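Local coordinates for protein yersinopine synthase (Yersinia pestis, PDB 6C4M) that catalyses the NADPH-dependent reductive condensation of pyruvate with an aminobutanoate-histidine intermediate, the last step in making the metallophore yersinopine, at residues 224-227 and 228-231; 291-294 and 295-298; 322-325 and 326-330; 438-441 and 442-446; 459-462 and 463-467. One frame throughout, in Å; residues are numbered along the deposited sequence.

Interaction 1: residues 224-227 and 228-231; sequences SAEM and SWLT
Ser228 N and Ser224 O, 2.9 Å apart, close the first turn of helix 225-235, and the i to i+4 ladder runs on through Trp229 N to Ala225 O, Leu230 N to Glu226 O and Thr231 N to Met227 O. Two of these carbonyls take a second donor from a side-chain hydroxyl. Ser228 OG, beside its own backbone N (chi1 -61°), folds back to Ser224 O at 3.1 Å and meets that oxygen from above the carbonyl plane. Thr231 does the same one turn on: OG1 reaches Met227 O at 2.9 Å, from the face of the carbonyl opposite to the one its own N approaches. That hydroxyl is also bonded to Thr241 on strand 240-243. On another side of the helix, Glu226 and Trp229 run side by side, with carboxylate and indole planes only 12° apart and Glu226 OE1 4.0 Å from Trp229 CE3. The pair converges on Arg107, which forms a salt bridge with Glu226 OE1 and a cation-pi contact with the Trp229 ring; His20 and Ser134 also bond to the carboxylate, which probably offsets its buried charge. Leu230 and Met227 pack on Leu215 of strand 203-217. Ser224 is the N-cap of a helix that forms the middle of the beta-alpha-beta unit made by strand 203-217, helix 225-235 and strand 240-243.

Interaction 2: residues 291-294 and 295-298; sequences PVCP and AVIA
Ile297 N donates to Cys293 O at 3.0 Å and Ala298 N to Pro294 O at 2.8 Å, the first bonds of helix 294-313 here; Val292 and Cys293 alone are extended before the chain turns into the helix at Pro294. This is a helix N-terminus with Cys293 at the N-cap and proline in the first turn, a place where its missing N-H costs no helical bond. The Cys293 sulfur lies between the backbone N and the carbonyl carbon (chi1 66°), which turns it back over the start of the helix: SG rests 3.7 Å from Val296 CG2, with Ala295 CB farther off. Val296 is wedged between cap and loop, its CG2 also facing the carbonyl oxygen of Pro291. Beyond it, Pro291 and Val296 both lean on Leu263 of helix 255-264, the helix that holds the presumed proton donor/acceptor His260. Ile297 takes the side of Val292, where their CG1 atoms approach to 4.4 Å, and packs on Leu357 and Phe358 of helix 350-364. The second subunit meets this corner as well: its Ser335 touches Cys293 and its Met336 touches Pro294. The closest side-chain approach to the loop carbonyl is Val296 CG2 to Pro291 O, 3.2 Å.

Interaction 3: residues 322-325 and 326-330; sequences LRFL and NDDNY
Asn329 ND2 lies over the centre of the Phe324 ring, 3.4 Å above its plane, while the same nitrogen donates to Phe324 O at 3.0 Å. The amide plane stands 75° from the ring, and the carbonyl oxygen lies in that amide plane. Phe324 O is thus gripped twice, since Asp328 N reaches it from the opposite face of the carbonyl. With CG anti to its backbone N (chi1 174°), Phe324 brings its ring under the Asn329 amide; Asp328 OD2 sits at the ring edge, 3.3 Å from CD1, and Phe253 and Ile255 pack around the aromatic group. The turn widens here: Tyr330 N bonds to Leu325 O at 3.0 Å, an i to i+5 step of pi-helical type in helix 321-329, while Asn329 N makes only a weak bond to the same oxygen. Tyr330, just beyond, stacks edge-to-face with Phe381.

The other flank is looser and wetter. Arg323, bent at chi2 and chi3, curls over to Asp328 in a salt bridge, NH2 to OD2 at 3.1 Å, backed by two weak bonds from NH1. OD2 lies close to the guanidinium plane but is met from above its own carboxylate plane; Tyr214 also binds it. A water joins Arg323 NH1 to Asp327 OD2, the carboxylate oxygen paired with Arg339. Asp327 OD1 receives Asn326 ND2 at 2.8 Å.

Interaction 4: residues 438-441 and 442-446; sequences LKAF and IDRVG
Ile442 N donates to Leu438 O at 2.9 Å, the shortest sound polar bond across this last part of helix 425-445; the i to i+4 bonds of Asp443, Arg444 and Val445 follow. Leu438 O is flanked by apolar carbon as well: Ile442 CG1 lies close to it, and Ile442 CD1 goes on to touch Leu438 CG at 3.9 Å. The main side-chain contact is that of Phe441 with Val445. A chi1 of 170° places the Phe441 ring beside its own carbonyl carbon, along the helix toward the next turn. There Val445 CG2 sits over one face, offset toward the rim, in a CH-pi contact 4.3 Å from the centroid of the Phe441 ring, and Val445 CG1 approaches Phe441 CE1 at 3.5 Å. Phe274 and Trp397 also meet this ring, Trp397 edge-to-face. Arg444 folds back differently: bent at chi3, its guanidinium brings one face over Phe441 CA, its plane 75° from the ring, and NH2 lies at the ring edge. Gly446, with positive phi (88°), then ends the helix. The chemistry is thus divided: Phe441 and Ile442 offer hydrocarbon to Val389, Leu454 and Leu455 of the loops, whereas the charge of Arg444, on an exposed flank, is probably eased by a cation-pi contact with the Tyr275 ring and by a weak bond from NH2 to Phe274 O.

Interaction 5: residues 459-462 and 463-467; sequences CDRQ and AAIIE
Arg461 and Ile465 make the main side-chain contact, and it is one of apolar carbon against a flat cation. The two side chains cross at about a right angle: Ile465 CG1 lies over one face of the guanidinium, 3.7 Å above its plane and offset toward the rim, and Ile465 CD1 comes to 3.7 Å from Arg461 NE. A bend at chi2 (67°) swings the arginine along the helix to the isoleucine one turn on, and Tyr118 of helix 117-121 touches both residues.

Backbone hydrogen bonds supply the framework. Ala463 N to Cys459 O (2.9 Å), Ala464 N to Asp460 O, Ile465 N to Arg461 O and Ile466 N to Gln462 O (2.8 Å) are the regular i to i+4 bonds of helix 459-471.

Side-chain polar bonds gather at the start of the helix. Asp460 OD1 accepts from Arg461 N at 2.6 Å, a bent bond of 132° that meets the oxygen on its anti side, and Gln462 NE2 makes a weak bond back to Asp458.

Van der Waals packing fills the buried flanks. Ala463 meets Leu415 of helix 401-419, and Ile465 and Ile466 meet Met147 of helix 144-154. Chemically, Ile465 lies against one face of the guanidinium of an otherwise exposed arginine, an approach in which the N-H bonds, lying in the guanidinium plane, do not point at the isoleucine.

All five are local contacts within helices or, for interaction 2, at a helix start, and none touches another. Interactions 2 and 3 come closest, their nearest atoms about 8 Å apart, on the successive helices 294-313 and 321-329; both pack on helix 255-264, which carries His260, and the side chains of Pro291 and Tyr330 lie about 10 and 9 Å from that of His260. The side chain of Tyr330 is also about 8 Å from the bound NADP, and that of Gln462 in interaction 5 is about 11 Å from it. Interaction 4 lies about 11 Å from interaction 5 between nearest atoms. Interactions 1 and 4, centres 48 Å apart, lie on opposite sides of the chain's centre.

Interaction 1: residues 224-227 and 228-231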
# COMPACT_ATOMS: atom_id res chain seq x y z
N SER A 224 20.19 39.89 -3.52
CA SER A 224 19.54 40.96 -4.25
C SER A 224 18.32 41.46 -3.50
O SER A 224 17.66 40.71 -2.76
CB SER A 224 19.14 40.51 -5.67
OG SER A 224 17.94 39.73 -5.67
N ALA A 225 18.03 42.76 -3.69
CA ALA A 225 16.80 43.34 -3.16
C ALA A 225 15.55 42.54 -3.53
O ALA A 225 14.64 42.40 -2.71
CB ALA A 225 16.66 44.79 -3.63
N GLU A 226 15.46 42.03 -4.77
CA GLU A 226 14.27 41.26 -5.15
C GLU A 226 14.19 39.97 -4.36
O GLU A 226 13.11 39.59 -3.89
CB GLU A 226 14.26 40.92 -6.65
CG GLU A 226 13.63 41.98 -7.55
CD GLU A 226 12.16 42.19 -7.26
OE1 GLU A 226 11.85 43.02 -6.38
OE2 GLU A 226 11.31 41.53 -7.90
N MET A 227 15.31 39.25 -4.26
CA MET A 227 15.37 38.04 -3.43
C MET A 227 14.96 38.34 -1.99
O MET A 227 14.22 37.56 -1.38
CB MET A 227 16.78 37.46 -3.45
CG MET A 227 17.24 37.08 -4.84
SD MET A 227 17.15 35.34 -5.10
CE MET A 227 18.72 35.13 -5.94
N SER A 228 15.46 39.46 -1.44
CA SER A 228 15.10 39.83 -0.08
C SER A 228 13.61 40.11 0.01
O SER A 228 12.95 39.75 0.99
CB SER A 228 15.89 41.06 0.37
OG SER A 228 17.28 40.79 0.36
N TRP A 229 13.07 40.75 -1.02
CA TRP A 229 11.65 41.07 -1.03
C TRP A 229 10.83 39.79 -1.07
O TRP A 229 9.90 39.62 -0.26
CB TRP A 229 11.32 41.96 -2.23
CG TRP A 229 9.85 42.12 -2.42
CD1 TRP A 229 9.01 42.91 -1.71
CD2 TRP A 229 9.05 41.47 -3.41
NE1 TRP A 229 7.72 42.78 -2.17
CE2 TRP A 229 7.72 41.90 -3.22
CE3 TRP A 229 9.32 40.56 -4.42
CZ2 TRP A 229 6.67 41.46 -4.01
CZ3 TRP A 229 8.29 40.12 -5.20
CH2 TRP A 229 6.98 40.57 -5.00
N LEU A 230 11.17 38.87 -1.98
CA LEU A 230 10.48 37.58 -2.04
C LEU A 230 10.55 36.85 -0.71
O LEU A 230 9.54 36.31 -0.24
CB LEU A 230 11.08 36.69 -3.13
CG LEU A 230 10.51 36.88 -4.52
CD1 LEU A 230 11.31 36.10 -5.53
CD2 LEU A 230 9.05 36.44 -4.60
N THR A 231 11.73 36.80 -0.10
CA THR A 231 11.87 36.17 1.21
C THR A 231 10.90 36.81 2.20
O THR A 231 10.14 36.12 2.87
CB THR A 231 13.31 36.29 1.70
OG1 THR A 231 14.17 35.60 0.80
CG2 THR A 231 13.46 35.68 3.11

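Interaction 2: residues 291-294 and 295-298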
# COMPACT_ATOMS: atom_id res chain seq x y z
N PRO A 291 -2.65 4.12 -10.72
CA PRO A 291 -1.51 3.59 -11.48
C PRO A 291 -0.42 2.96 -10.65
O PRO A 291 0.40 2.22 -11.22
CB PRO A 291 -0.97 4.85 -12.19
CG PRO A 291 -1.33 5.96 -11.24
CD PRO A 291 -2.64 5.60 -10.66
N VAL A 292 -0.36 3.21 -9.34
CA VAL A 292 0.82 2.82 -8.58
C VAL A 292 0.98 1.30 -8.57
O VAL A 292 0.09 0.55 -8.15
CB VAL A 292 0.76 3.39 -7.15
CG1 VAL A 292 1.96 2.91 -6.37
CG2 VAL A 292 0.77 4.91 -7.24
N CYS A 293 2.15 0.87 -8.97
CA CYS A 293 2.48 -0.53 -9.09
C CYS A 293 3.98 -0.58 -9.38
O CYS A 293 4.56 0.44 -9.74
CB CYS A 293 1.69 -1.19 -10.23
SG CYS A 293 2.08 -0.57 -11.88
N PRO A 294 4.62 -1.74 -9.30
CA PRO A 294 6.07 -1.77 -9.53
C PRO A 294 6.54 -1.19 -10.86
O PRO A 294 7.56 -0.50 -10.87
CB PRO A 294 6.39 -3.27 -9.39
CG PRO A 294 5.37 -3.75 -8.38
CD PRO A 294 4.12 -3.03 -8.77
N ALA A 295 5.85 -1.41 -11.99
CA ALA A 295 6.38 -0.88 -13.25
C ALA A 295 6.33 0.64 -13.26
O ALA A 295 7.24 1.29 -13.79
CB ALA A 295 5.59 -1.42 -14.44
N VAL A 296 5.27 1.21 -12.70
CA VAL A 296 5.12 2.65 -12.63
C VAL A 296 6.19 3.24 -11.72
O VAL A 296 6.84 4.22 -12.06
CB VAL A 296 3.68 2.97 -12.18
CG1 VAL A 296 3.56 4.37 -11.66
CG2 VAL A 296 2.72 2.76 -13.36
N ILE A 297 6.46 2.59 -10.58
CA ILE A 297 7.53 3.05 -9.69
C ILE A 297 8.88 2.94 -10.37
O ILE A 297 9.76 3.79 -10.19
CB ILE A 297 7.48 2.24 -8.37
CG1 ILE A 297 6.23 2.65 -7.57
CG2 ILE A 297 8.75 2.37 -7.57
CD1 ILE A 297 6.24 4.11 -7.12
N ALA A 298 9.07 1.88 -11.17
CA ALA A 298 10.30 1.76 -11.95
C ALA A 298 10.45 2.92 -12.91
O ALA A 298 11.57 3.42 -13.13
CB ALA A 298 10.30 0.40 -12.70

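Interaction 3: residues 322-325 and 326-330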
# COMPACT_ATOMS: atom_id res chain seq x y z
N LEU A 322 14.22 11.05 -2.99
CA LEU A 322 13.43 10.58 -1.85
C LEU A 322 13.53 11.57 -0.67
O LEU A 322 12.51 11.90 -0.05
CB LEU A 322 13.88 9.16 -1.46
CG LEU A 322 13.06 8.51 -0.35
CD1 LEU A 322 11.56 8.44 -0.67
CD2 LEU A 322 13.61 7.11 0.05
N ARG A 323 14.72 12.11 -0.41
CA ARG A 323 14.85 13.17 0.60
C ARG A 323 13.98 14.37 0.26
O ARG A 323 13.30 14.93 1.14
CB ARG A 323 16.31 13.62 0.76
CG ARG A 323 16.57 14.67 1.92
CD ARG A 323 17.73 15.64 1.61
NE ARG A 323 17.39 16.34 0.39
CZ ARG A 323 16.47 17.29 0.29
NH1 ARG A 323 15.82 17.73 1.37
NH2 ARG A 323 16.22 17.81 -0.91
N PHE A 324 13.99 14.80 -1.01
CA PHE A 324 13.16 15.92 -1.44
C PHE A 324 11.68 15.62 -1.21
O PHE A 324 10.95 16.44 -0.64
CB PHE A 324 13.43 16.21 -2.92
CG PHE A 324 12.53 17.26 -3.53
CD1 PHE A 324 12.63 18.60 -3.15
CD2 PHE A 324 11.63 16.92 -4.54
CE1 PHE A 324 11.81 19.58 -3.73
CE2 PHE A 324 10.82 17.90 -5.13
CZ PHE A 324 10.92 19.22 -4.73
N LEU A 325 11.21 14.47 -1.68
CA LEU A 325 9.80 14.12 -1.49
C LEU A 325 9.42 14.10 -0.02
O LEU A 325 8.37 14.61 0.38
CB LEU A 325 9.49 12.76 -2.09
CG LEU A 325 9.68 12.61 -3.59
CD1 LEU A 325 9.51 11.13 -4.01
CD2 LEU A 325 8.70 13.49 -4.34
N ASN A 326 10.24 13.45 0.81
CA ASN A 326 9.86 13.28 2.20
C ASN A 326 10.09 14.57 2.98
O ASN A 326 9.18 15.06 3.66
CB ASN A 326 10.65 12.13 2.83
CG ASN A 326 10.10 11.70 4.17
OD1 ASN A 326 9.18 10.90 4.26
ND2 ASN A 326 10.68 12.24 5.24
N ASP A 327 11.30 15.13 2.88
CA ASP A 327 11.70 16.19 3.80
C ASP A 327 11.31 17.58 3.31
O ASP A 327 11.16 18.48 4.13
CB ASP A 327 13.22 16.14 4.06
CG ASP A 327 13.66 14.93 4.85
OD1 ASP A 327 12.81 14.06 5.22
OD2 ASP A 327 14.89 14.83 5.10
N ASP A 328 11.15 17.79 2.02
CA ASP A 328 10.70 19.09 1.52
C ASP A 328 9.23 19.14 1.13
O ASP A 328 8.71 20.25 0.94
CB ASP A 328 11.53 19.52 0.32
CG ASP A 328 13.01 19.66 0.64
OD1 ASP A 328 13.37 19.74 1.84
OD2 ASP A 328 13.82 19.71 -0.31
N ASN A 329 8.54 18.00 0.98
CA ASN A 329 7.14 18.04 0.55
C ASN A 329 6.20 17.39 1.58
O ASN A 329 5.58 18.10 2.38
CB ASN A 329 7.02 17.43 -0.84
CG ASN A 329 7.68 18.30 -1.90
OD1 ASN A 329 7.01 19.13 -2.53
ND2 ASN A 329 9.00 18.17 -2.06
N TYR A 330 6.09 16.04 1.59
CA TYR A 330 5.13 15.38 2.48
C TYR A 330 5.79 14.17 3.14
O TYR A 330 6.23 13.25 2.44
CB TYR A 330 3.87 14.98 1.69
CG TYR A 330 3.35 16.08 0.80
CD1 TYR A 330 3.79 16.19 -0.52
CD2 TYR A 330 2.44 17.03 1.28
CE1 TYR A 330 3.33 17.21 -1.35
CE2 TYR A 330 1.97 18.06 0.44
CZ TYR A 330 2.42 18.14 -0.87
OH TYR A 330 1.99 19.14 -1.73
O HOH W 1 16.30 16.97 4.41

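Interaction 4: residues 438-441 and 442-446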
# COMPACT_ATOMS: atom_id res chain seq x y z
N LEU A 438 -2.44 9.21 -27.69
CA LEU A 438 -3.04 10.43 -28.23
C LEU A 438 -3.40 10.25 -29.70
O LEU A 438 -4.48 10.66 -30.14
CB LEU A 438 -2.07 11.60 -28.07
CG LEU A 438 -2.51 12.93 -28.67
CD1 LEU A 438 -3.84 13.38 -28.07
CD2 LEU A 438 -1.43 14.04 -28.53
N LYS A 439 -2.50 9.64 -30.48
CA LYS A 439 -2.82 9.42 -31.90
C LYS A 439 -4.05 8.54 -32.04
O LYS A 439 -4.91 8.79 -32.89
CB LYS A 439 -1.63 8.78 -32.63
CG LYS A 439 -0.43 9.73 -32.88
CD LYS A 439 0.69 9.03 -33.71
CE LYS A 439 1.97 9.89 -33.84
NZ LYS A 439 3.14 9.10 -34.38
N ALA A 440 -4.16 7.51 -31.20
CA ALA A 440 -5.31 6.61 -31.29
C ALA A 440 -6.59 7.35 -30.93
O ALA A 440 -7.62 7.18 -31.59
CB ALA A 440 -5.12 5.38 -30.38
N PHE A 441 -6.52 8.24 -29.94
CA PHE A 441 -7.69 9.04 -29.58
C PHE A 441 -8.11 9.97 -30.72
O PHE A 441 -9.30 10.10 -31.03
CB PHE A 441 -7.41 9.85 -28.32
CG PHE A 441 -8.47 10.86 -28.02
CD1 PHE A 441 -9.69 10.47 -27.49
CD2 PHE A 441 -8.27 12.20 -28.31
CE1 PHE A 441 -10.68 11.40 -27.21
CE2 PHE A 441 -9.25 13.14 -28.05
CZ PHE A 441 -10.46 12.75 -27.50
N ILE A 442 -7.14 10.68 -31.32
CA ILE A 442 -7.48 11.61 -32.39
C ILE A 442 -8.17 10.87 -33.54
O ILE A 442 -9.07 11.41 -34.20
CB ILE A 442 -6.21 12.35 -32.88
CG1 ILE A 442 -5.72 13.30 -31.79
CG2 ILE A 442 -6.47 13.08 -34.25
CD1 ILE A 442 -4.34 13.84 -32.04
N ASP A 443 -7.77 9.62 -33.79
CA ASP A 443 -8.40 8.86 -34.86
C ASP A 443 -9.83 8.48 -34.51
O ASP A 443 -10.72 8.47 -35.37
CB ASP A 443 -7.58 7.61 -35.18
CG ASP A 443 -6.23 7.93 -35.81
OD1 ASP A 443 -6.05 9.06 -36.27
OD2 ASP A 443 -5.35 7.03 -35.85
N ARG A 444 -10.08 8.14 -33.24
CA ARG A 444 -11.44 7.81 -32.82
C ARG A 444 -12.38 8.99 -32.99
O ARG A 444 -13.51 8.83 -33.46
CB ARG A 444 -11.43 7.36 -31.37
CG ARG A 444 -10.79 6.02 -31.15
CD ARG A 444 -11.26 5.42 -29.83
NE ARG A 444 -10.69 6.07 -28.64
CZ ARG A 444 -9.43 5.91 -28.24
NH1 ARG A 444 -8.58 5.20 -28.97
NH2 ARG A 444 -9.00 6.49 -27.12
N VAL A 445 -11.94 10.18 -32.59
CA VAL A 445 -12.83 11.33 -32.58
C VAL A 445 -12.74 12.15 -33.87
O VAL A 445 -13.65 12.95 -34.13
CB VAL A 445 -12.54 12.28 -31.40
CG1 VAL A 445 -12.69 11.55 -30.06
CG2 VAL A 445 -11.16 12.89 -31.54
N GLY A 446 -11.69 11.98 -34.66
CA GLY A 446 -11.45 12.90 -35.76
C GLY A 446 -10.63 14.15 -35.44
O GLY A 446 -10.97 14.94 -34.54

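Interaction 5: residues 459-462 and 463-467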
# COMPACT_ATOMS: atom_id res chain seq x y z
N CYS A 459 7.39 23.09 -28.25
CA CYS A 459 8.49 22.56 -27.45
C CYS A 459 9.80 22.58 -28.22
O CYS A 459 10.87 22.78 -27.62
CB CYS A 459 8.19 21.12 -26.99
SG CYS A 459 6.70 21.01 -25.99
N ASP A 460 9.75 22.40 -29.53
CA ASP A 460 10.98 22.41 -30.33
C ASP A 460 11.67 23.77 -30.25
O ASP A 460 12.88 23.85 -29.99
CB ASP A 460 10.67 22.03 -31.80
CG ASP A 460 9.46 22.77 -32.39
OD1 ASP A 460 8.97 23.76 -31.80
OD2 ASP A 460 8.99 22.36 -33.49
N ARG A 461 10.93 24.85 -30.44
CA ARG A 461 11.56 26.16 -30.40
C ARG A 461 12.12 26.44 -29.00
O ARG A 461 13.21 27.01 -28.85
CB ARG A 461 10.55 27.23 -30.83
CG ARG A 461 11.08 28.65 -30.84
CD ARG A 461 12.17 28.90 -31.92
NE ARG A 461 12.83 30.19 -31.66
CZ ARG A 461 14.09 30.47 -31.98
NH1 ARG A 461 14.86 29.55 -32.57
NH2 ARG A 461 14.59 31.67 -31.69
N GLN A 462 11.41 25.99 -27.97
CA GLN A 462 11.87 26.24 -26.60
C GLN A 462 13.18 25.52 -26.32
O GLN A 462 14.12 26.11 -25.76
CB GLN A 462 10.79 25.81 -25.62
CG GLN A 462 9.60 26.72 -25.66
CD GLN A 462 8.58 26.42 -24.58
OE1 GLN A 462 8.87 26.46 -23.38
NE2 GLN A 462 7.36 26.14 -25.01
N ALA A 463 13.25 24.23 -26.67
CA ALA A 463 14.48 23.48 -26.45
C ALA A 463 15.65 24.15 -27.16
O ALA A 463 16.75 24.23 -26.61
CB ALA A 463 14.33 22.03 -26.93
N ALA A 464 15.41 24.64 -28.37
CA ALA A 464 16.46 25.35 -29.10
C ALA A 464 16.88 26.62 -28.36
O ALA A 464 18.07 26.92 -28.23
CB ALA A 464 15.98 25.68 -30.51
N ILE A 465 15.91 27.38 -27.86
CA ILE A 465 16.25 28.62 -27.16
C ILE A 465 17.04 28.30 -25.90
O ILE A 465 18.09 28.90 -25.63
CB ILE A 465 14.97 29.41 -26.85
CG1 ILE A 465 14.37 29.96 -28.15
CG2 ILE A 465 15.24 30.53 -25.89
CD1 ILE A 465 12.93 30.40 -27.98
N ILE A 466 16.58 27.32 -25.13
CA ILE A 466 17.28 26.96 -23.90
C ILE A 466 18.71 26.52 -24.23
O ILE A 466 19.67 26.92 -23.56
CB ILE A 466 16.49 25.88 -23.15
CG1 ILE A 466 15.19 26.46 -22.61
CG2 ILE A 466 17.24 25.32 -21.98
CD1 ILE A 466 14.13 25.37 -22.28
N GLU A 467 18.87 25.69 -25.27
CA GLU A 467 20.21 25.22 -25.64
C GLU A 467 21.11 26.40 -26.02
O GLU A 467 22.28 26.43 -25.63
CB GLU A 467 20.13 24.25 -26.83
CG GLU A 467 21.53 23.82 -27.31
CD GLU A 467 21.51 23.00 -28.58
OE1 GLU A 467 20.42 22.85 -29.18
OE2 GLU A 467 22.59 22.52 -28.99